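PDB 3JTX: aminotransferase from Neisseria meningitidis Z2491, which probably transfers amino groups between amino acids and keto acids, using a pyridoxal phosphate cofactor held covalently in its active site. Local coordinates for residues 125-130 with 144-149; 178-183 with 328-333; 203-208 with 238-243; 335-340 with 355-360. One frame throughout, in Å; residues are numbered along the deposited sequence.

How the interactions relate
From the N terminus, interaction 1 comes first and closes the short loop around helix 131-139, pairing strands 122-127 and 143-148 at one edge of the large sheet. Interaction 2 then spans about 145 residues, tying the loop 178-183 to strand 328-332 of the small antiparallel sheet. Interaction 3 is nested within that span and joins strands 203-207 and 237-242 of the large sheet. Interaction 4 follows in series and ties the start of helix 338-349 to the turn 355-360. No contacts cross. Interactions 1, 2 and 4 touch one another: Pro128 packs on Pro180 and Trp330, Leu359 on Pro180, and Phe129 N probably bonds to Leu359 O.

Interaction 1: 125-130 with 144-149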
loop_
_atom_site.group_PDB
_atom_site.type_symbol
_atom_site.label_atom_id
_atom_site.label_comp_id
_atom_site.label_asym_id
_atom_site.label_seq_id
_atom_site.Cartn_x
_atom_site.Cartn_y
_atom_site.Cartn_z
ATOM N N SER A 125 15.536 16.573 6.443
ATOM C CA SER A 125 14.275 16.593 7.182
ATOM C C SER A 125 14.269 17.709 8.210
ATOM O O SER A 125 15.318 18.067 8.730
ATOM C CB SER A 125 14.070 15.255 7.922
ATOM O OG SER A 125 12.975 15.310 8.846
ATOM N N PRO A 126 13.080 18.251 8.538
ATOM C CA PRO A 126 13.037 19.122 9.705
ATOM C C PRO A 126 13.363 18.324 10.968
ATOM O O PRO A 126 13.308 17.077 10.953
ATOM C CB PRO A 126 11.584 19.605 9.724
ATOM C CG PRO A 126 10.839 18.496 9.061
ATOM C CD PRO A 126 11.739 18.065 7.959
ATOM N N ASN A 127 13.719 19.043 12.033
ATOM C CA ASN A 127 14.006 18.444 13.338
ATOM C C ASN A 127 13.514 19.410 14.417
ATOM O O ASN A 127 14.053 20.516 14.527
ATOM C CB ASN A 127 15.491 18.183 13.477
ATOM C CG ASN A 127 15.835 17.258 14.631
ATOM O OD1 ASN A 127 15.061 16.366 15.001
ATOM N ND2 ASN A 127 17.049 17.439 15.182
ATOM N N PRO A 128 12.475 19.018 15.198
ATOM C CA PRO A 128 11.779 17.723 15.265
ATOM C C PRO A 128 11.167 17.237 13.948
ATOM O O PRO A 128 10.776 18.052 13.092
ATOM C CB PRO A 128 10.673 17.960 16.311
ATOM C CG PRO A 128 11.142 19.079 17.123
ATOM C CD PRO A 128 11.907 19.973 16.163
ATOM N N PHE A 129 11.084 15.910 13.805
ATOM C CA PHE A 129 10.675 15.280 12.547
ATOM C C PHE A 129 9.475 14.353 12.727
ATOM O O PHE A 129 9.099 14.005 13.842
ATOM C CB PHE A 129 11.862 14.514 11.926
ATOM C CG PHE A 129 12.373 13.362 12.754
ATOM C CD1 PHE A 129 13.311 13.569 13.761
ATOM C CD2 PHE A 129 11.945 12.063 12.506
ATOM C CE1 PHE A 129 13.783 12.515 14.525
ATOM C CE2 PHE A 129 12.426 10.998 13.255
ATOM C CZ PHE A 129 13.341 11.226 14.274
ATOM N N TYR A 130 8.870 13.974 11.607
ATOM C CA TYR A 130 7.835 12.944 11.576
ATOM C C TYR A 130 8.508 11.635 11.224
ATOM O O TYR A 130 9.268 11.555 10.252
ATOM C CB TYR A 130 6.753 13.298 10.546
ATOM C CG TYR A 130 5.606 12.317 10.396
ATOM C CD1 TYR A 130 4.779 11.992 11.467
ATOM C CD2 TYR A 130 5.302 11.768 9.150
ATOM C CE1 TYR A 130 3.684 11.118 11.297
ATOM C CE2 TYR A 130 4.213 10.890 8.975
ATOM C CZ TYR A 130 3.419 10.565 10.042
ATOM O OH TYR A 130 2.355 9.685 9.845
ATOM N N ILE A 144 20.043 10.345 6.414
ATOM C CA ILE A 144 19.132 11.410 6.846
ATOM C C ILE A 144 19.896 12.538 7.542
ATOM O O ILE A 144 20.764 12.289 8.386
ATOM C CB ILE A 144 17.957 10.898 7.719
ATOM C CG1 ILE A 144 16.973 12.055 7.978
ATOM C CG2 ILE A 144 18.467 10.271 9.038
ATOM C CD1 ILE A 144 15.531 11.651 8.127
ATOM N N HIS A 145 19.590 13.775 7.145
ATOM C CA HIS A 145 20.207 14.954 7.699
ATOM C C HIS A 145 19.119 15.898 8.176
ATOM O O HIS A 145 18.023 15.910 7.624
ATOM C CB HIS A 145 21.124 15.607 6.669
ATOM C CG HIS A 145 22.343 14.794 6.364
ATOM N ND1 HIS A 145 23.567 15.043 6.945
ATOM C CD2 HIS A 145 22.520 13.716 5.565
ATOM C CE1 HIS A 145 24.452 14.168 6.502
ATOM N NE2 HIS A 145 23.842 13.351 5.663
ATOM N N PHE A 146 19.412 16.661 9.226
ATOM C CA PHE A 146 18.389 17.397 9.962
ATOM C C PHE A 146 18.601 18.905 9.947
ATOM O O PHE A 146 19.681 19.389 10.268
ATOM C CB PHE A 146 18.312 16.859 11.402
ATOM C CG PHE A 146 17.795 15.445 11.482
ATOM C CD1 PHE A 146 16.450 15.173 11.269
ATOM C CD2 PHE A 146 18.647 14.391 11.764
ATOM C CE1 PHE A 146 15.970 13.872 11.324
ATOM C CE2 PHE A 146 18.178 13.093 11.818
ATOM C CZ PHE A 146 16.834 12.828 11.616
ATOM N N ALA A 147 17.565 19.636 9.528
ATOM C CA ALA A 147 17.510 21.091 9.622
ATOM C C ALA A 147 16.673 21.445 10.858
ATOM O O ALA A 147 15.449 21.266 10.851
ATOM C CB ALA A 147 16.895 21.698 8.366
ATOM N N ASN A 148 17.333 21.929 11.911
ATOM C CA ASN A 148 16.672 22.211 13.192
ATOM C C ASN A 148 15.687 23.358 13.107
ATOM O O ASN A 148 15.890 24.308 12.339
ATOM C CB ASN A 148 17.690 22.511 14.300
ATOM C CG ASN A 148 18.462 21.289 14.734
ATOM O OD1 ASN A 148 18.130 20.148 14.394
ATOM N ND2 ASN A 148 19.533 21.525 15.475
ATOM N N CYS A 149 14.628 23.252 13.909
ATOM C CA CYS A 149 13.523 24.210 13.926
ATOM C C CYS A 149 13.396 24.880 15.304
ATOM O O CYS A 149 12.586 24.462 16.132
ATOM C CB CYS A 149 12.235 23.474 13.580
ATOM S SG CYS A 149 12.291 22.724 11.954
#
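Ser125, Pro126 and Asn127 run parallel to Phe146, Ala147 and Asn148 in a beta-alpha-beta crossover, where strand 122-127 leads through helix 131-139 into strand 143-148 at the edge of the large sheet. Ser125 is held through both its backbone N and its O: the N donates to His145 O (2.8 Å) and the O accepts from Ala147 N (2.9 Å). Farther along, Asn127 N makes a weak bond to Ala147 O, and Cys149 N closes the pairing on Asn127 O.

Side chains of Ser125, Asn127, Phe146 and Asn148 share one face of the sheet, where the Phe146 side chain lies beside Asn127. Phe146 CB lies 3.7 Å from Asn127 CB, and Pro126 O meets the ring edge in its plane. The outer rim of the same ring turns toward Phe129: Phe146 CE1 comes within 3.6 Å of Phe129 CD1, and Phe146 CZ sits above one face of the Phe129 ring, toward its rim. The two planes are inclined by 38°, an oblique pairing. Phe129 reaches this position with CG between its backbone N and carbonyl carbon (chi1 63°), after the cis peptide that precedes Pro128 has turned the chain. On the other face, Pro126 CB packs against Cys149 SG.

The side chains of Asn127 and Asn148 lie alongside each other, pointing the same way, with their amide planes turned 44° apart. Asn127 ND2 gives a hydrogen bond to Arg361 O, and Asn148 ND2 one to Thr363 OG1. Between the two amides, Asn127 ND2 donates a second time, to Asn148 OD1 at 3.0 Å, tilted from that oxygen's carbonyl plane.

Interaction 2: 178-183 with 328-333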
loop_
_atom_site.group_PDB
_atom_site.type_symbol
_atom_site.label_atom_id
_atom_site.label_comp_id
_atom_site.label_asym_id
_atom_site.label_seq_id
_atom_site.Cartn_x
_atom_site.Cartn_y
_atom_site.Cartn_z
ATOM N N ASN A 178 3.380 22.254 10.573
ATOM C CA ASN A 178 4.322 21.305 11.133
ATOM C C ASN A 178 3.746 20.515 12.313
ATOM O O ASN A 178 2.973 21.031 13.123
ATOM C CB ASN A 178 5.594 22.033 11.565
ATOM C CG ASN A 178 6.684 21.081 11.986
ATOM O OD1 ASN A 178 6.859 20.803 13.181
ATOM N ND2 ASN A 178 7.426 20.571 11.013
ATOM N N ASN A 179 4.081 19.231 12.342
ATOM C CA ASN A 179 3.943 18.385 13.520
ATOM C C ASN A 179 5.370 18.241 14.044
ATOM O O ASN A 179 6.203 17.643 13.371
ATOM C CB ASN A 179 3.370 17.030 13.116
ATOM C CG ASN A 179 3.213 16.064 14.282
ATOM O OD1 ASN A 179 3.572 16.373 15.419
ATOM N ND2 ASN A 179 2.653 14.881 14.000
ATOM N N PRO A 180 5.659 18.736 15.260
ATOM C CA PRO A 180 4.771 19.190 16.337
ATOM C C PRO A 180 4.555 20.704 16.511
ATOM O O PRO A 180 3.728 21.088 17.324
ATOM C CB PRO A 180 5.506 18.684 17.577
ATOM C CG PRO A 180 6.994 18.929 17.211
ATOM C CD PRO A 180 7.063 18.682 15.713
ATOM N N SER A 181 5.281 21.552 15.791
ATOM C CA SER A 181 5.335 22.990 16.152
ATOM C C SER A 181 4.110 23.815 15.738
ATOM O O SER A 181 3.909 24.928 16.252
ATOM C CB SER A 181 6.601 23.647 15.581
ATOM O OG SER A 181 6.472 23.912 14.189
ATOM N N GLY A 182 3.321 23.299 14.797
ATOM C CA GLY A 182 2.190 24.016 14.223
ATOM C C GLY A 182 2.584 25.081 13.201
ATOM O O GLY A 182 1.724 25.741 12.616
ATOM N N SER A 183 3.885 25.248 12.982
ATOM C CA SER A 183 4.385 26.316 12.141
ATOM C C SER A 183 4.008 26.092 10.689
ATOM O O SER A 183 4.116 24.968 10.172
ATOM C CB SER A 183 5.910 26.404 12.225
ATOM O OG SER A 183 6.388 27.426 11.333
ATOM N N TYR A 328 -1.960 20.831 17.517
ATOM C CA TYR A 328 -0.935 20.708 18.559
ATOM C C TYR A 328 -0.625 22.033 19.219
ATOM O O TYR A 328 -0.675 23.093 18.569
ATOM C CB TYR A 328 0.364 20.143 17.984
ATOM C CG TYR A 328 0.172 18.808 17.342
ATOM C CD1 TYR A 328 -0.101 17.670 18.112
ATOM C CD2 TYR A 328 0.256 18.670 15.971
ATOM C CE1 TYR A 328 -0.283 16.424 17.507
ATOM C CE2 TYR A 328 0.075 17.436 15.357
ATOM C CZ TYR A 328 -0.184 16.319 16.118
ATOM O OH TYR A 328 -0.394 15.109 15.470
ATOM N N ILE A 329 -0.336 21.966 20.519
ATOM C CA ILE A 329 0.343 23.029 21.233
ATOM C C ILE A 329 1.758 22.482 21.542
ATOM O O ILE A 329 1.906 21.426 22.163
ATOM C CB ILE A 329 -0.367 23.388 22.542
ATOM C CG1 ILE A 329 -1.777 23.936 22.264
ATOM C CG2 ILE A 329 0.438 24.416 23.314
ATOM C CD1 ILE A 329 -2.547 24.272 23.527
ATOM N N TRP A 330 2.779 23.190 21.069
ATOM C CA TRP A 330 4.183 22.852 21.339
ATOM C C TRP A 330 4.588 23.705 22.532
ATOM O O TRP A 330 5.063 24.837 22.384
ATOM C CB TRP A 330 4.993 23.132 20.058
ATOM C CG TRP A 330 6.463 22.763 19.976
ATOM C CD1 TRP A 330 7.487 23.598 19.560
ATOM C CD2 TRP A 330 7.065 21.481 20.188
ATOM N NE1 TRP A 330 8.672 22.917 19.529
ATOM C CE2 TRP A 330 8.448 21.620 19.922
ATOM C CE3 TRP A 330 6.575 20.233 20.593
ATOM C CZ2 TRP A 330 9.351 20.557 20.061
ATOM C CZ3 TRP A 330 7.479 19.175 20.746
ATOM C CH2 TRP A 330 8.841 19.337 20.459
ATOM N N LEU A 331 4.385 23.162 23.728
ATOM C CA LEU A 331 4.470 23.936 24.953
ATOM C C LEU A 331 5.896 24.004 25.515
ATOM O O LEU A 331 6.513 22.978 25.831
ATOM C CB LEU A 331 3.516 23.355 26.004
ATOM C CG LEU A 331 3.440 24.157 27.308
ATOM C CD1 LEU A 331 2.778 25.523 27.050
ATOM C CD2 LEU A 331 2.704 23.390 28.408
ATOM N N LYS A 332 6.408 25.223 25.646
ATOM C CA LYS A 332 7.709 25.458 26.259
ATOM C C LYS A 332 7.634 25.168 27.759
ATOM O O LYS A 332 6.825 25.757 28.478
ATOM C CB LYS A 332 8.172 26.902 26.005
ATOM C CG LYS A 332 9.619 27.196 26.436
ATOM C CD LYS A 332 10.003 28.668 26.161
ATOM C CE LYS A 332 11.155 29.142 27.052
ATOM N NZ LYS A 332 11.570 30.563 26.775
ATOM N N VAL A 333 8.483 24.244 28.206
ATOM C CA VAL A 333 8.565 23.837 29.593
ATOM C C VAL A 333 9.422 24.857 30.365
ATOM O O VAL A 333 10.595 25.056 30.031
ATOM C CB VAL A 333 9.195 22.429 29.715
ATOM C CG1 VAL A 333 9.419 22.055 31.189
ATOM C CG2 VAL A 333 8.309 21.403 28.988
HETATM O O HOH W 1 1.630 23.495 17.453
HETATM O O HOH W 2 2.409 25.241 19.005
#
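Water 1 is gripped by carbonyls from both segments, donating to Tyr328 O at 2.6 Å and to Pro180 O at 3.2 Å. Water 2 makes a second bridge, accepting from Trp330 N and donating to Ser181 O, and no direct hydrogen bond joins the segments.

Two flat contacts accompany the waters. The peptide before Pro180 is cis, and the Pro180 ring lies over the indole: its CG stands 3.6 Å from the centroid of the six-membered ring of Trp330, 12° off the normal, a CH-pi contact. Trp330 also stacks with Tyr372 and meets Phe154 edge-to-face. Asn179 OD1 lies over one face of the Tyr328 ring, toward its rim, with the amide and ring planes 20° apart and Asn179 CG 3.6 Å from Tyr328 CE2. The rotation of the Asn179 amide is fixed by partners outside the two segments: OD1 accepts from Arg374, and ND2 donates to O3 of the pyridoxal phosphate on residue 245, while Tyr328 OH bonds to Tyr210 OH. The turn is shaped by an Asx motif, in which Asn178 OD1 accepts from Ser181 N on a lone pair.

The contact thus seats the loop between strand 169-175 and helix 187-200 against edge strand 328-332, which pairs with strand 372-376 and carries Ile329 toward helix 294-314.

Interaction 3: 203-208 with 238-243; sequences IIASDE and LMFTSL
Glu208 reaches across to Phe240 and Met239 where strands 203-207 and 237-242 run parallel in the large sheet. Its CB lies 3.9 Å from Phe240 O, the oxygen that accepts from Glu208 N at 2.9 Å. CG stands anti to the carbonyl carbon (chi1 -66°) and the chain extends from there, carrying the carboxylate back along the face that bears Ser206 and Met239. OE1 rests 3.5 Å from the methyl CE of Met239, a selenomethionine whose side chain crosses Glu208 at about a right angle. OE2 accepts from Ser206 OG at 2.8 Å, on its anti side and somewhat out of the carboxylate plane, and also from Cys223 N, so two donors hold this oxygen of a buried glutamate.

On the other face Ala205 CB touches Phe240 CE1 at 3.6 Å. Backbone hydrogen bonds keep the strands in register, among them Ser206 N to Leu238 O and Phe240 N to Ser206 O (2.8 Å).

This pairing carries cofactor ligands on both strands. Ser242 OG bonds to the phosphate of the pyridoxal phosphate on residue 245, and Asp207 OD2 bonds to Tyr133 OH and to the pyridine N1. A carboxylate facing the pyridine nitrogen would probably favour the protonated form of the ring, as in fold type I enzymes.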
loop_
_atom_site.group_PDB
_atom_site.type_symbol
_atom_site.label_atom_id
_atom_site.label_comp_id
_atom_site.label_asym_id
_atom_site.label_seq_id
_atom_site.Cartn_x
_atom_site.Cartn_y
_atom_site.Cartn_z
ATOM N N ILE A 203 14.466 17.321 -5.057
ATOM C CA ILE A 203 13.019 17.325 -5.143
ATOM C C ILE A 203 12.506 17.814 -3.811
ATOM O O ILE A 203 13.102 17.511 -2.782
ATOM C CB ILE A 203 12.500 15.885 -5.405
ATOM C CG1 ILE A 203 12.897 15.450 -6.811
ATOM C CG2 ILE A 203 10.992 15.777 -5.211
ATOM C CD1 ILE A 203 12.872 13.932 -7.010
ATOM N N ILE A 204 11.428 18.590 -3.817
ATOM C CA ILE A 204 10.765 18.997 -2.564
ATOM C C ILE A 204 9.487 18.193 -2.365
ATOM O O ILE A 204 8.647 18.127 -3.274
ATOM C CB ILE A 204 10.410 20.510 -2.570
ATOM C CG1 ILE A 204 11.694 21.344 -2.567
ATOM C CG2 ILE A 204 9.536 20.865 -1.353
ATOM C CD1 ILE A 204 11.472 22.831 -2.928
ATOM N N ALA A 205 9.366 17.550 -1.200
ATOM C CA ALA A 205 8.174 16.820 -0.817
ATOM C C ALA A 205 7.561 17.543 0.384
ATOM O O ALA A 205 8.182 17.626 1.462
ATOM C CB ALA A 205 8.519 15.334 -0.482
ATOM N N SER A 206 6.363 18.092 0.185
ATOM C CA SER A 206 5.678 18.871 1.201
ATOM C C SER A 206 4.473 18.124 1.782
ATOM O O SER A 206 3.491 17.865 1.085
ATOM C CB SER A 206 5.248 20.219 0.630
ATOM O OG SER A 206 4.797 21.078 1.659
ATOM N N ASP A 207 4.574 17.797 3.069
ATOM C CA ASP A 207 3.552 17.068 3.817
ATOM C C ASP A 207 2.564 18.075 4.393
ATOM O O ASP A 207 2.864 18.785 5.362
ATOM C CB ASP A 207 4.224 16.237 4.906
ATOM C CG ASP A 207 3.253 15.387 5.718
ATOM O OD1 ASP A 207 2.018 15.588 5.648
ATOM O OD2 ASP A 207 3.769 14.514 6.455
ATOM N N GLU A 208 1.401 18.154 3.765
ATOM C CA GLU A 208 0.405 19.185 4.070
ATOM C C GLU A 208 -0.898 18.662 4.685
ATOM O O GLU A 208 -1.955 19.308 4.578
ATOM C CB GLU A 208 0.139 20.010 2.804
ATOM C CG GLU A 208 1.392 20.783 2.411
ATOM C CD GLU A 208 1.291 21.602 1.131
ATOM O OE1 GLU A 208 0.201 21.699 0.514
ATOM O OE2 GLU A 208 2.348 22.157 0.762
ATOM N N LEU A 238 6.325 18.281 -5.164
ATOM C CA LEU A 238 5.192 17.407 -4.936
ATOM C C LEU A 238 4.601 17.725 -3.568
ATOM O O LEU A 238 5.327 17.784 -2.583
ATOM C CB LEU A 238 5.614 15.950 -4.964
ATOM C CG LEU A 238 6.019 15.340 -6.314
ATOM C CD1 LEU A 238 6.585 13.942 -6.045
ATOM C CD2 LEU A 238 4.837 15.293 -7.319
HETATM N N MSE A 239 3.288 17.940 -3.519
HETATM C CA MSE A 239 2.582 18.027 -2.257
HETATM C C MSE A 239 1.934 16.679 -1.948
HETATM O O MSE A 239 1.446 15.992 -2.843
HETATM C CB MSE A 239 1.513 19.119 -2.321
HETATM C CG MSE A 239 0.343 18.747 -3.183
HETATM SE SE MSE A 239 -1.186 19.941 -3.109
HETATM C CE MSE A 239 -1.883 19.695 -1.456
ATOM N N PHE A 240 1.936 16.308 -0.672
ATOM C CA PHE A 240 1.320 15.085 -0.194
ATOM C C PHE A 240 0.239 15.497 0.787
ATOM O O PHE A 240 0.498 16.267 1.734
ATOM C CB PHE A 240 2.365 14.216 0.524
ATOM C CG PHE A 240 3.386 13.653 -0.372
ATOM C CD1 PHE A 240 4.448 14.432 -0.830
ATOM C CD2 PHE A 240 3.302 12.326 -0.784
ATOM C CE1 PHE A 240 5.384 13.919 -1.660
ATOM C CE2 PHE A 240 4.259 11.794 -1.633
ATOM C CZ PHE A 240 5.307 12.592 -2.078
ATOM N N THR A 241 -0.990 15.047 0.555
ATOM C CA THR A 241 -2.033 15.301 1.517
ATOM C C THR A 241 -2.981 14.134 1.696
ATOM O O THR A 241 -2.835 13.101 1.042
ATOM C CB THR A 241 -2.762 16.621 1.253
ATOM O OG1 THR A 241 -3.491 16.971 2.435
ATOM C CG2 THR A 241 -3.707 16.538 0.027
ATOM N N SER A 242 -3.951 14.310 2.595
ATOM C CA SER A 242 -4.715 13.226 3.118
ATOM C C SER A 242 -6.053 13.707 3.630
ATOM O O SER A 242 -6.195 14.864 4.027
ATOM C CB SER A 242 -3.891 12.643 4.279
ATOM O OG SER A 242 -4.565 11.690 4.997
ATOM N N LEU A 243 -7.026 12.802 3.636
ATOM C CA LEU A 243 -8.324 13.032 4.278
ATOM C C LEU A 243 -8.306 12.718 5.787
ATOM O O LEU A 243 -9.293 12.946 6.467
ATOM C CB LEU A 243 -9.413 12.184 3.594
ATOM C CG LEU A 243 -9.806 12.557 2.159
ATOM C CD1 LEU A 243 -10.733 11.473 1.537
ATOM C CD2 LEU A 243 -10.468 13.945 2.103
HETATM O O HOH W 3 -4.014 19.439 2.096
#

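Interaction 4: 335-340 with 355-360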
loop_
_atom_site.group_PDB
_atom_site.type_symbol
_atom_site.label_atom_id
_atom_site.label_comp_id
_atom_site.label_asym_id
_atom_site.label_seq_id
_atom_site.Cartn_x
_atom_site.Cartn_y
_atom_site.Cartn_z
ATOM N N ASP A 335 11.261 25.060 33.157
ATOM C CA ASP A 335 12.626 24.722 33.595
ATOM C C ASP A 335 13.420 23.921 32.574
ATOM O O ASP A 335 14.527 23.483 32.869
ATOM C CB ASP A 335 12.628 24.037 34.974
ATOM C CG ASP A 335 12.122 22.581 34.953
ATOM O OD1 ASP A 335 11.898 21.964 33.882
ATOM O OD2 ASP A 335 11.963 22.042 36.060
ATOM N N GLY A 336 12.857 23.736 31.380
ATOM C CA GLY A 336 13.543 23.041 30.296
ATOM C C GLY A 336 13.505 21.516 30.321
ATOM O O GLY A 336 13.973 20.891 29.377
ATOM N N ASP A 337 12.966 20.909 31.382
ATOM C CA ASP A 337 13.003 19.455 31.533
ATOM C C ASP A 337 11.652 18.846 31.126
ATOM O O ASP A 337 10.756 18.667 31.952
ATOM C CB ASP A 337 13.393 19.065 32.960
ATOM C CG ASP A 337 13.677 17.581 33.115
ATOM O OD1 ASP A 337 13.318 16.786 32.220
ATOM O OD2 ASP A 337 14.255 17.204 34.146
ATOM N N ASP A 338 11.529 18.519 29.847
ATOM C CA ASP A 338 10.288 17.994 29.297
ATOM C C ASP A 338 9.955 16.586 29.808
ATOM O O ASP A 338 8.778 16.219 29.889
ATOM C CB ASP A 338 10.296 18.043 27.765
ATOM C CG ASP A 338 11.551 17.435 27.159
ATOM O OD1 ASP A 338 12.654 18.006 27.375
ATOM O OD2 ASP A 338 11.445 16.379 26.489
ATOM N N LEU A 339 10.981 15.813 30.165
ATOM C CA LEU A 339 10.785 14.484 30.733
ATOM C C LEU A 339 10.152 14.592 32.128
ATOM O O LEU A 339 9.161 13.921 32.416
ATOM C CB LEU A 339 12.126 13.754 30.838
ATOM C CG LEU A 339 12.078 12.280 31.212
ATOM C CD1 LEU A 339 11.121 11.518 30.253
ATOM C CD2 LEU A 339 13.504 11.711 31.169
ATOM N N ALA A 340 10.717 15.456 32.969
ATOM C CA ALA A 340 10.210 15.666 34.325
ATOM C C ALA A 340 8.802 16.274 34.282
ATOM O O ALA A 340 7.977 15.941 35.117
ATOM C CB ALA A 340 11.159 16.546 35.138
ATOM N N PRO A 355 7.007 14.114 25.699
ATOM C CA PRO A 355 8.285 14.801 25.765
ATOM C C PRO A 355 8.832 15.097 24.365
ATOM O O PRO A 355 8.922 14.199 23.511
ATOM C CB PRO A 355 9.173 13.801 26.521
ATOM C CG PRO A 355 8.220 13.095 27.401
ATOM C CD PRO A 355 7.011 12.911 26.547
ATOM N N GLY A 356 9.156 16.359 24.115
ATOM C CA GLY A 356 9.578 16.783 22.775
ATOM C C GLY A 356 10.820 16.070 22.281
ATOM O O GLY A 356 10.998 15.873 21.074
ATOM N N ARG A 357 11.691 15.675 23.200
ATOM C CA ARG A 357 12.918 14.956 22.831
ATOM C C ARG A 357 12.608 13.665 22.064
ATOM O O ARG A 357 13.420 13.197 21.251
ATOM C CB ARG A 357 13.788 14.685 24.073
ATOM C CG ARG A 357 13.243 13.619 25.010
ATOM C CD ARG A 357 14.029 13.575 26.313
ATOM N NE ARG A 357 13.908 14.834 27.039
ATOM C CZ ARG A 357 14.610 15.160 28.120
ATOM N NH1 ARG A 357 15.503 14.318 28.629
ATOM N NH2 ARG A 357 14.405 16.329 28.711
ATOM N N PHE A 358 11.415 13.116 22.275
ATOM C CA PHE A 358 11.022 11.888 21.583
ATOM C C PHE A 358 10.690 12.071 20.106
ATOM O O PHE A 358 10.557 11.071 19.379
ATOM C CB PHE A 358 9.841 11.215 22.307
ATOM C CG PHE A 358 10.167 10.689 23.703
ATOM C CD1 PHE A 358 11.475 10.507 24.138
ATOM C CD2 PHE A 358 9.141 10.344 24.567
ATOM C CE1 PHE A 358 11.746 10.003 25.423
ATOM C CE2 PHE A 358 9.406 9.842 25.855
ATOM C CZ PHE A 358 10.700 9.675 26.276
ATOM N N LEU A 359 10.529 13.323 19.664
ATOM C CA LEU A 359 10.207 13.642 18.266
ATOM C C LEU A 359 11.410 14.187 17.495
ATOM O O LEU A 359 11.271 14.641 16.346
ATOM C CB LEU A 359 9.070 14.689 18.211
ATOM C CG LEU A 359 7.747 14.278 18.860
ATOM C CD1 LEU A 359 6.728 15.427 18.827
ATOM C CD2 LEU A 359 7.211 13.063 18.129
ATOM N N ALA A 360 12.586 14.162 18.130
ATOM C CA ALA A 360 13.762 14.808 17.576
ATOM C C ALA A 360 15.018 13.957 17.725
ATOM O O ALA A 360 15.095 13.065 18.578
ATOM C CB ALA A 360 13.966 16.146 18.251
HETATM O O HOH W 4 16.255 18.413 30.080
HETATM O O HOH W 5 15.791 15.084 31.446
#
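A salt-bridge network of Asp337, Asp338 and Arg357 joins the N-terminal end of helix 338-349 to the 3-10 turn 356-359. Arg357 grips Asp338 side-on with two nitrogens. NH2 donates to Asp338 OD1 at 2.8 Å; OD1 lies in the guanidinium plane, whereas NH2 meets it from above the carboxylate plane. NE donates to Asp338 OD2 at 3.0 Å, on the syn side but tilted out of the carboxylate plane. The carboxylate and guanidinium planes of Asp338 and Arg357 are 52° apart, so the grip is not coplanar. Asp338 OD2 also receives a weak bond from Arg357 N, and OD1 a bond from Gly371 N, so both carboxylate oxygens have more than one donor.

The Arg357 chain bends at chi3 (63°), which brings one face of its guanidinium against Leu339: Leu339 CB lies over the centre of that face, 3.9 Å from Arg357 CZ. Leu339 CD1 reaches farther, to Pro355 CG and Phe358 CZ, each at 4.4 Å.

Asp337 is the helix N-cap, its OD1 accepting from Ala340 N. The same oxygen forms a long salt bridge to Arg357 NH2, well out of the guanidinium plane, to which charge alone would contribute. Water 5 supplies the hydrogen-bonded link between these groups, donating to Asp337 OD1 at 3.1 Å and accepting from Arg357 NH1 at 2.9 Å.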